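Local atomic coordinates of protein insensitive (Drosophila melanogaster, PDB entry 4IX7), a protein that represses transcription of neural-development genes, binding the palindromic DNA site CCAATTGG through its BEN domain, and acts as a corepressor for Su(H) that inhibits Notch signaling. Residues L29-L34 and K89-A94; V36-R41 and Q74-A79. All coordinates share one frame; numbering follows the deposited sequence. Where two conformers were deposited one is given.

Contact 1: residues L29-L34 and K89-A94; sequences LATRKL and KEVRNA. With nucleotides of chain B; nucleotides of chain A.
Helices 27-38 and 88-112 draw together at Thr31 and Ala94, whose CA atoms lie 6.5 Å apart, near enough for short side chains to fill the interface. Thr31 carries it. Its CG2 rests on Ala94 CB at 3.8 Å, while its hydroxyl branch crosses Val91 at a slant, Thr31 OG1 lying 3.8 Å from Val91 CG1. With OG1 set beside the backbone N (chi1 -59°), the hydroxyl is hydrogen-bonded to the carbonyl O of Cys27, one helical turn earlier, so the buried oxygen has a polar partner and meets Val91 and Ala94 by packing alone.

One residue on, Arg32 faces the DNA, modelled in two conformers. In the one given its chain is extended from CG to NE, and NE donates to OP2 of DC4 of chain B over 3.0 Å, bent to 136° at the hydrogen. NH2 adds a weak bond to OP2 of DT3 of chain B at 3.4 Å, and the sugar C2' of DT3 sits over one guanidinium face. NH1 pairs with Asp101. Leu29 CD2 packs beside O3' of DT3, and from the other helix the extended Lys89 stretches to a phosphate oxygen of DC5 of chain A.

Val80 of helix 70-84 touches both Thr31 and Val91, so three helices of the BEN domain converge here, with Ile95 of helix 88-112 also packed on Thr31.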
loop_
_atom_site.group_PDB
_atom_site.type_symbol
_atom_site.label_atom_id
_atom_site.label_comp_id
_atom_site.label_asym_id
_atom_site.label_seq_id
_atom_site.Cartn_x
_atom_site.Cartn_y
_atom_site.Cartn_z
ATOM N N LEU C 29 -2.880 11.567 -8.007
ATOM C CA LEU C 29 -3.558 12.838 -8.195
ATOM C C LEU C 29 -4.647 12.704 -9.260
ATOM O O LEU C 29 -5.712 13.297 -9.130
ATOM C CB LEU C 29 -2.557 13.927 -8.566
ATOM C CG LEU C 29 -1.546 14.268 -7.470
ATOM C CD1 LEU C 29 -0.585 15.337 -7.985
ATOM C CD2 LEU C 29 -2.258 14.743 -6.215
ATOM N N ALA C 30 -4.382 11.916 -10.297
ATOM C CA ALA C 30 -5.385 11.691 -11.337
ATOM C C ALA C 30 -6.620 11.020 -10.736
ATOM O O ALA C 30 -7.761 11.409 -11.013
ATOM C CB ALA C 30 -4.805 10.844 -12.463
ATOM N N THR C 31 -6.369 10.028 -9.889
ATOM C CA THR C 31 -7.426 9.278 -9.223
ATOM C C THR C 31 -8.246 10.198 -8.318
ATOM O O THR C 31 -9.478 10.185 -8.348
ATOM C CB THR C 31 -6.822 8.113 -8.429
ATOM O OG1 THR C 31 -6.110 7.270 -9.339
ATOM C CG2 THR C 31 -7.907 7.281 -7.757
ATOM N N ARG C 32 -7.566 11.024 -7.530
ATOM C CA ARG C 32 -8.255 11.952 -6.639
ATOM C C ARG C 32 -9.160 12.897 -7.416
ATOM O O ARG C 32 -10.295 13.154 -7.015
ATOM C CB ARG C 32 -7.253 12.754 -5.799
ATOM C CG ARG C 32 -6.522 11.928 -4.757
ATOM C CD ARG C 32 -5.434 12.742 -4.058
ATOM N NE ARG C 32 -4.818 11.953 -2.998
ATOM C CZ ARG C 32 -5.231 11.948 -1.736
ATOM N NH1 ARG C 32 -4.620 11.180 -0.842
ATOM N NH2 ARG C 32 -6.250 12.711 -1.362
ATOM N N LYS C 33 -8.660 13.418 -8.536
ATOM C CA LYS C 33 -9.458 14.364 -9.311
ATOM C C LYS C 33 -10.715 13.708 -9.858
ATOM O O LYS C 33 -11.801 14.286 -9.798
ATOM C CB LYS C 33 -8.648 14.989 -10.448
ATOM C CG LYS C 33 -9.415 16.051 -11.235
ATOM C CD LYS C 33 -9.931 17.163 -10.320
ATOM C CE LYS C 33 -10.339 18.397 -11.121
ATOM N NZ LYS C 33 -10.848 19.510 -10.265
ATOM N N LEU C 34 -10.572 12.497 -10.389
ATOM C CA LEU C 34 -11.743 11.792 -10.901
ATOM C C LEU C 34 -12.730 11.549 -9.766
ATOM O O LEU C 34 -13.932 11.739 -9.938
ATOM C CB LEU C 34 -11.340 10.471 -11.568
ATOM C CG LEU C 34 -10.547 10.602 -12.875
ATOM C CD1 LEU C 34 -9.981 9.255 -13.300
ATOM C CD2 LEU C 34 -11.449 11.164 -13.965
ATOM N N LYS C 89 -4.040 -2.246 -8.529
ATOM C CA LYS C 89 -3.821 -2.129 -7.088
ATOM C C LYS C 89 -3.401 -0.704 -6.681
ATOM O O LYS C 89 -3.858 -0.174 -5.664
ATOM C CB LYS C 89 -2.783 -3.147 -6.614
ATOM C CG LYS C 89 -2.536 -3.089 -5.122
ATOM C CD LYS C 89 -1.476 -4.087 -4.678
ATOM C CE LYS C 89 -1.183 -3.918 -3.189
ATOM N NZ LYS C 89 -0.280 -4.980 -2.658
ATOM N N GLU C 90 -2.538 -0.092 -7.484
ATOM C CA GLU C 90 -2.062 1.263 -7.240
ATOM C C GLU C 90 -3.224 2.257 -7.275
ATOM O O GLU C 90 -3.299 3.162 -6.448
ATOM C CB GLU C 90 -1.024 1.634 -8.301
ATOM C CG GLU C 90 -0.209 2.867 -8.007
ATOM C CD GLU C 90 0.911 3.041 -9.016
ATOM O OE1 GLU C 90 1.311 2.020 -9.624
ATOM O OE2 GLU C 90 1.375 4.187 -9.211
ATOM N N VAL C 91 -4.138 2.071 -8.222
ATOM C CA VAL C 91 -5.300 2.945 -8.306
ATOM C C VAL C 91 -6.202 2.735 -7.100
ATOM O O VAL C 91 -6.666 3.694 -6.495
ATOM C CB VAL C 91 -6.089 2.726 -9.603
ATOM C CG1 VAL C 91 -7.248 3.697 -9.672
ATOM C CG2 VAL C 91 -5.170 2.922 -10.804
ATOM N N ARG C 92 -6.457 1.479 -6.746
ATOM C CA ARG C 92 -7.320 1.188 -5.609
ATOM C C ARG C 92 -6.754 1.782 -4.321
ATOM O O ARG C 92 -7.500 2.302 -3.486
ATOM C CB ARG C 92 -7.550 -0.323 -5.480
ATOM C CG ARG C 92 -8.498 -0.860 -6.536
ATOM C CD ARG C 92 -8.628 -2.377 -6.491
ATOM N NE ARG C 92 -9.776 -2.809 -7.278
ATOM C CZ ARG C 92 -10.960 -3.109 -6.757
ATOM N NH1 ARG C 92 -11.142 -3.050 -5.444
ATOM N NH2 ARG C 92 -11.957 -3.479 -7.549
ATOM N N ASN C 93 -5.430 1.717 -4.163
ATOM C CA ASN C 93 -4.809 2.296 -2.978
ATOM C C ASN C 93 -5.029 3.798 -2.911
ATOM O O ASN C 93 -5.281 4.354 -1.839
ATOM C CB ASN C 93 -3.320 1.980 -2.889
ATOM C CG ASN C 93 -2.687 2.589 -1.666
ATOM O OD1 ASN C 93 -1.865 3.503 -1.768
ATOM N ND2 ASN C 93 -3.096 2.114 -0.488
ATOM N N ALA C 94 -4.968 4.461 -4.061
ATOM C CA ALA C 94 -5.254 5.887 -4.089
ATOM C C ALA C 94 -6.693 6.189 -3.679
ATOM O O ALA C 94 -6.943 7.175 -2.982
ATOM C CB ALA C 94 -4.944 6.467 -5.462
ATOM P P DT B 3 -5.569 16.762 -2.778
ATOM O OP1 DT B 3 -5.422 17.153 -4.200
ATOM O OP2 DT B 3 -6.691 15.938 -2.311
ATOM O "O5'" DT B 3 -4.227 15.994 -2.347
ATOM C "C5'" DT B 3 -3.006 16.573 -2.720
ATOM C "C4'" DT B 3 -1.889 15.742 -2.131
ATOM O "O4'" DT B 3 -1.923 15.888 -0.690
ATOM C "C3'" DT B 3 -1.988 14.245 -2.406
ATOM O "O3'" DT B 3 -0.804 13.854 -3.114
ATOM C "C2'" DT B 3 -2.116 13.619 -1.020
ATOM C "C1'" DT B 3 -1.484 14.664 -0.123
ATOM N N1 DT B 3 -1.942 14.661 1.285
ATOM C C2 DT B 3 -0.988 14.695 2.289
ATOM O O2 DT B 3 0.217 14.696 2.071
ATOM N N3 DT B 3 -1.505 14.710 3.560
ATOM C C4 DT B 3 -2.838 14.736 3.915
ATOM O O4 DT B 3 -3.193 14.756 5.090
ATOM C C5 DT B 3 -3.774 14.715 2.820
ATOM C C7 DT B 3 -5.250 14.727 3.087
ATOM C C6 DT B 3 -3.292 14.697 1.573
ATOM P P DC B 4 -0.607 12.340 -3.598
ATOM O OP1 DC B 4 0.288 12.346 -4.780
ATOM O OP2 DC B 4 -1.939 11.697 -3.665
ATOM O "O5'" DC B 4 0.135 11.659 -2.370
ATOM C "C5'" DC B 4 1.415 12.157 -2.007
ATOM C "C4'" DC B 4 1.825 11.517 -0.701
ATOM O "O4'" DC B 4 0.897 11.901 0.334
ATOM C "C3'" DC B 4 1.764 9.992 -0.702
ATOM O "O3'" DC B 4 3.112 9.566 -0.806
ATOM C "C2'" DC B 4 1.124 9.612 0.637
ATOM C "C1'" DC B 4 1.022 10.940 1.362
ATOM N N1 DC B 4 -0.191 11.094 2.208
ATOM C C2 DC B 4 -0.051 11.223 3.593
ATOM O O2 DC B 4 1.085 11.204 4.072
ATOM N N3 DC B 4 -1.157 11.360 4.358
ATOM C C4 DC B 4 -2.373 11.371 3.790
ATOM N N4 DC B 4 -3.448 11.511 4.585
ATOM C C5 DC B 4 -2.535 11.220 2.376
ATOM C C6 DC B 4 -1.430 11.086 1.631
ATOM P P DC A 5 -1.524 -8.049 -3.522
ATOM O OP1 DC A 5 -2.002 -7.967 -4.922
ATOM O OP2 DC A 5 -0.356 -7.272 -3.086
ATOM O "O5'" DC A 5 -2.721 -7.657 -2.533
ATOM C "C5'" DC A 5 -3.931 -8.358 -2.622
ATOM C "C4'" DC A 5 -4.808 -7.941 -1.462
ATOM O "O4'" DC A 5 -4.240 -8.429 -0.227
ATOM C "C3'" DC A 5 -4.899 -6.439 -1.257
ATOM O "O3'" DC A 5 -6.087 -6.055 -1.894
ATOM C "C2'" DC A 5 -4.996 -6.264 0.258
ATOM C "C1'" DC A 5 -4.875 -7.679 0.793
ATOM N N1 DC A 5 -4.040 -7.809 1.987
ATOM C C2 DC A 5 -4.636 -8.038 3.228
ATOM O O2 DC A 5 -5.876 -8.082 3.291
ATOM N N3 DC A 5 -3.841 -8.187 4.313
ATOM C C4 DC A 5 -2.512 -8.110 4.192
ATOM N N4 DC A 5 -1.779 -8.264 5.300
ATOM C C5 DC A 5 -1.891 -7.877 2.928
ATOM C C6 DC A 5 -2.683 -7.740 1.862
#

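Contact 2: residues V36-R41 and Q74-A79; sequences VTIFDR and QDIIFA. With nucleotides of chain B.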
loop_
_atom_site.group_PDB
_atom_site.type_symbol
_atom_site.label_atom_id
_atom_site.label_comp_id
_atom_site.label_asym_id
_atom_site.label_seq_id
_atom_site.Cartn_x
_atom_site.Cartn_y
_atom_site.Cartn_z
ATOM N N VAL C 36 -13.356 13.219 -6.932
ATOM C CA VAL C 36 -14.116 14.379 -6.473
ATOM C C VAL C 36 -15.002 14.959 -7.564
ATOM O O VAL C 36 -15.837 15.821 -7.293
ATOM C CB VAL C 36 -13.216 15.476 -5.871
ATOM C CG1 VAL C 36 -12.487 14.918 -4.649
ATOM C CG2 VAL C 36 -12.247 16.031 -6.925
ATOM N N THR C 37 -14.807 14.492 -8.795
ATOM C CA THR C 37 -15.676 14.888 -9.900
ATOM C C THR C 37 -16.907 13.987 -9.971
ATOM O O THR C 37 -18.016 14.444 -10.273
ATOM C CB THR C 37 -14.915 14.856 -11.248
ATOM O OG1 THR C 37 -13.762 15.704 -11.160
ATOM C CG2 THR C 37 -15.806 15.376 -12.380
ATOM N N ILE C 38 -16.717 12.716 -9.633
ATOM C CA ILE C 38 -17.731 11.682 -9.832
ATOM C C ILE C 38 -18.588 11.461 -8.579
ATOM O O ILE C 38 -19.782 11.142 -8.678
ATOM C CB ILE C 38 -17.053 10.366 -10.274
ATOM C CG1 ILE C 38 -16.518 10.514 -11.702
ATOM C CG2 ILE C 38 -17.989 9.174 -10.157
ATOM C CD1 ILE C 38 -15.441 9.503 -12.044
ATOM N N PHE C 39 -17.986 11.664 -7.410
ATOM C CA PHE C 39 -18.658 11.463 -6.123
ATOM C C PHE C 39 -18.644 12.749 -5.314
ATOM O O PHE C 39 -17.655 13.483 -5.345
ATOM C CB PHE C 39 -17.917 10.402 -5.299
ATOM C CG PHE C 39 -17.882 9.035 -5.923
ATOM C CD1 PHE C 39 -18.996 8.210 -5.881
ATOM C CD2 PHE C 39 -16.724 8.562 -6.519
ATOM C CE1 PHE C 39 -18.961 6.933 -6.447
ATOM C CE2 PHE C 39 -16.677 7.280 -7.080
ATOM C CZ PHE C 39 -17.797 6.469 -7.043
ATOM N N ASP C 40 -19.715 13.030 -4.572
ATOM C CA ASP C 40 -19.634 14.148 -3.635
ATOM C C ASP C 40 -18.749 13.784 -2.435
ATOM O O ASP C 40 -18.497 12.599 -2.172
ATOM C CB ASP C 40 -21.016 14.686 -3.226
ATOM C CG ASP C 40 -21.909 13.643 -2.591
ATOM O OD1 ASP C 40 -21.436 12.854 -1.754
ATOM O OD2 ASP C 40 -23.126 13.643 -2.910
ATOM N N ARG C 41 -18.245 14.794 -1.731
ATOM C CA ARG C 41 -17.291 14.545 -0.651
ATOM C C ARG C 41 -17.922 13.716 0.457
ATOM O O ARG C 41 -17.247 12.895 1.077
ATOM C CB ARG C 41 -16.733 15.848 -0.059
ATOM C CG ARG C 41 -16.110 16.790 -1.057
ATOM C CD ARG C 41 -14.994 16.158 -1.864
ATOM N NE ARG C 41 -14.479 17.149 -2.810
ATOM C CZ ARG C 41 -13.333 17.807 -2.668
ATOM N NH1 ARG C 41 -12.530 17.556 -1.641
ATOM N NH2 ARG C 41 -12.976 18.695 -3.585
ATOM N N GLN C 74 -14.947 0.884 -11.165
ATOM C CA GLN C 74 -14.375 0.117 -12.268
ATOM C C GLN C 74 -13.951 1.049 -13.402
ATOM O O GLN C 74 -12.891 0.865 -13.998
ATOM C CB GLN C 74 -15.380 -0.910 -12.787
ATOM C CG GLN C 74 -14.774 -1.917 -13.744
ATOM C CD GLN C 74 -15.819 -2.838 -14.359
ATOM O OE1 GLN C 74 -17.019 -2.695 -14.106
ATOM N NE2 GLN C 74 -15.366 -3.785 -15.173
ATOM N N ASP C 75 -14.764 2.066 -13.676
ATOM C CA ASP C 75 -14.438 3.021 -14.730
ATOM C C ASP C 75 -13.233 3.883 -14.376
ATOM O O ASP C 75 -12.397 4.168 -15.238
ATOM C CB ASP C 75 -15.639 3.905 -15.064
ATOM C CG ASP C 75 -16.626 3.215 -15.993
ATOM O OD1 ASP C 75 -16.301 2.127 -16.523
ATOM O OD2 ASP C 75 -17.719 3.780 -16.194
ATOM N N ILE C 76 -13.142 4.301 -13.115
ATOM C CA ILE C 76 -11.998 5.091 -12.680
ATOM C C ILE C 76 -10.725 4.275 -12.827
ATOM O O ILE C 76 -9.717 4.773 -13.327
ATOM C CB ILE C 76 -12.164 5.581 -11.229
ATOM C CG1 ILE C 76 -13.288 6.623 -11.173
ATOM C CG2 ILE C 76 -10.846 6.157 -10.686
ATOM C CD1 ILE C 76 -13.695 6.990 -9.766
ATOM N N ILE C 77 -10.777 3.013 -12.418
ATOM C CA ILE C 77 -9.620 2.128 -12.548
ATOM C C ILE C 77 -9.267 1.944 -14.021
ATOM O O ILE C 77 -8.099 2.014 -14.396
ATOM C CB ILE C 77 -9.872 0.772 -11.871
ATOM C CG1 ILE C 77 -9.993 0.956 -10.358
ATOM C CG2 ILE C 77 -8.758 -0.201 -12.198
ATOM C CD1 ILE C 77 -10.513 -0.295 -9.629
ATOM N N PHE C 78 -10.278 1.738 -14.858
ATOM C CA PHE C 78 -10.048 1.616 -16.293
ATOM C C PHE C 78 -9.306 2.831 -16.843
ATOM O O PHE C 78 -8.288 2.690 -17.529
ATOM C CB PHE C 78 -11.370 1.424 -17.044
ATOM C CG PHE C 78 -11.204 1.272 -18.529
ATOM C CD1 PHE C 78 -11.079 0.015 -19.098
ATOM C CD2 PHE C 78 -11.184 2.385 -19.358
ATOM C CE1 PHE C 78 -10.929 -0.132 -20.467
ATOM C CE2 PHE C 78 -11.029 2.246 -20.730
ATOM C CZ PHE C 78 -10.905 0.985 -21.283
ATOM N N ALA C 79 -9.810 4.022 -16.539
ATOM C CA ALA C 79 -9.231 5.238 -17.090
ATOM C C ALA C 79 -7.795 5.462 -16.610
ATOM O O ALA C 79 -6.902 5.763 -17.408
ATOM C CB ALA C 79 -10.087 6.431 -16.741
ATOM O "O5'" DG B 1 -12.580 23.579 -2.923
ATOM C "C5'" DG B 1 -11.794 24.030 -1.826
ATOM C "C4'" DG B 1 -11.974 23.113 -0.633
ATOM O "O4'" DG B 1 -13.358 23.028 -0.229
ATOM C "C3'" DG B 1 -11.643 21.660 -0.915
ATOM O "O3'" DG B 1 -10.256 21.559 -0.776
ATOM C "C2'" DG B 1 -12.352 20.929 0.209
ATOM C "C1'" DG B 1 -13.625 21.751 0.336
ATOM N N9 DG B 1 -14.803 21.235 -0.353
ATOM C C8 DG B 1 -15.059 21.363 -1.693
ATOM N N7 DG B 1 -16.197 20.837 -2.049
ATOM C C5 DG B 1 -16.735 20.350 -0.875
ATOM C C6 DG B 1 -17.962 19.679 -0.658
ATOM O O6 DG B 1 -18.821 19.384 -1.496
ATOM N N1 DG B 1 -18.145 19.344 0.676
ATOM C C2 DG B 1 -17.245 19.630 1.672
ATOM N N2 DG B 1 -17.604 19.220 2.896
ATOM N N3 DG B 1 -16.084 20.258 1.487
ATOM C C4 DG B 1 -15.892 20.586 0.187
#
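The Phe39 ring takes Ile76 at its edge: CD1 of the isoleucine lies near the ring plane, 4.0 Å from CE2. Over one ring face, offset toward the rim, sits CG2 of the preceding Ile38. The guanidinium of Arg41, the other flat group, lies between a protein side chain and the DNA. Val36 CG1 is centred over one face, 3.5 Å above the plane, and C8 of DG1 of chain B stands off-centre over the opposite one.

The contact between the segments is a small cluster of three apolar side chains. Ile38 and Ile76 reach toward each other tip to tip, Ile38 CD1 lying 3.7 Å from Ile76 CG1 and 3.8 Å from Ile76 CD1. Phe39 is where the chain leaves helix 27-38, yet its ring still swings back toward helix 70-84, where Lys72 and Ile73 also touch it. Asp40 then caps the start of helix 41-46.

Arg41 bends at chi2 (-56°), which lays its aliphatic part along the base: CG is 3.5 Å from C6 of DG1. NH1 forms salt bridges with Glu102 and with a DNA phosphate. A leucine here would probably leave both Glu102 and that phosphate without this cationic partner and uncover the methyl of Val36.

The chemistry thus changes along one short segment: apolar packing joins Ile38 and Phe39 to Ile76 of helix 70-84, whereas Arg41 combines packing against a base with charge pairing, consistent with the domain's role in DNA binding.

How the contacts relate
Contacts 1 and 2 both draw on helix 27-38, one at its middle and the other at its C-terminal end, and their centres lie about 9 Å apart. Contact 1 joins that helix to 88-112, contact 2 to 70-84, and in the chain the second is nested within the first. The two patches merge through Leu34 and Thr31 against Ile76, and Val91 against Ile77. Both are buried contacts, though contact 2 runs past the end of helix 27-38 and its Ile38 is partly exposed. Small residues and a hydroxyl bonded within its own helix allow close approach in contact 1; longer isoleucines and an aromatic ring span a wider gap in contact 2. Each has an arginine facing DNA, Arg41 also packing against a base.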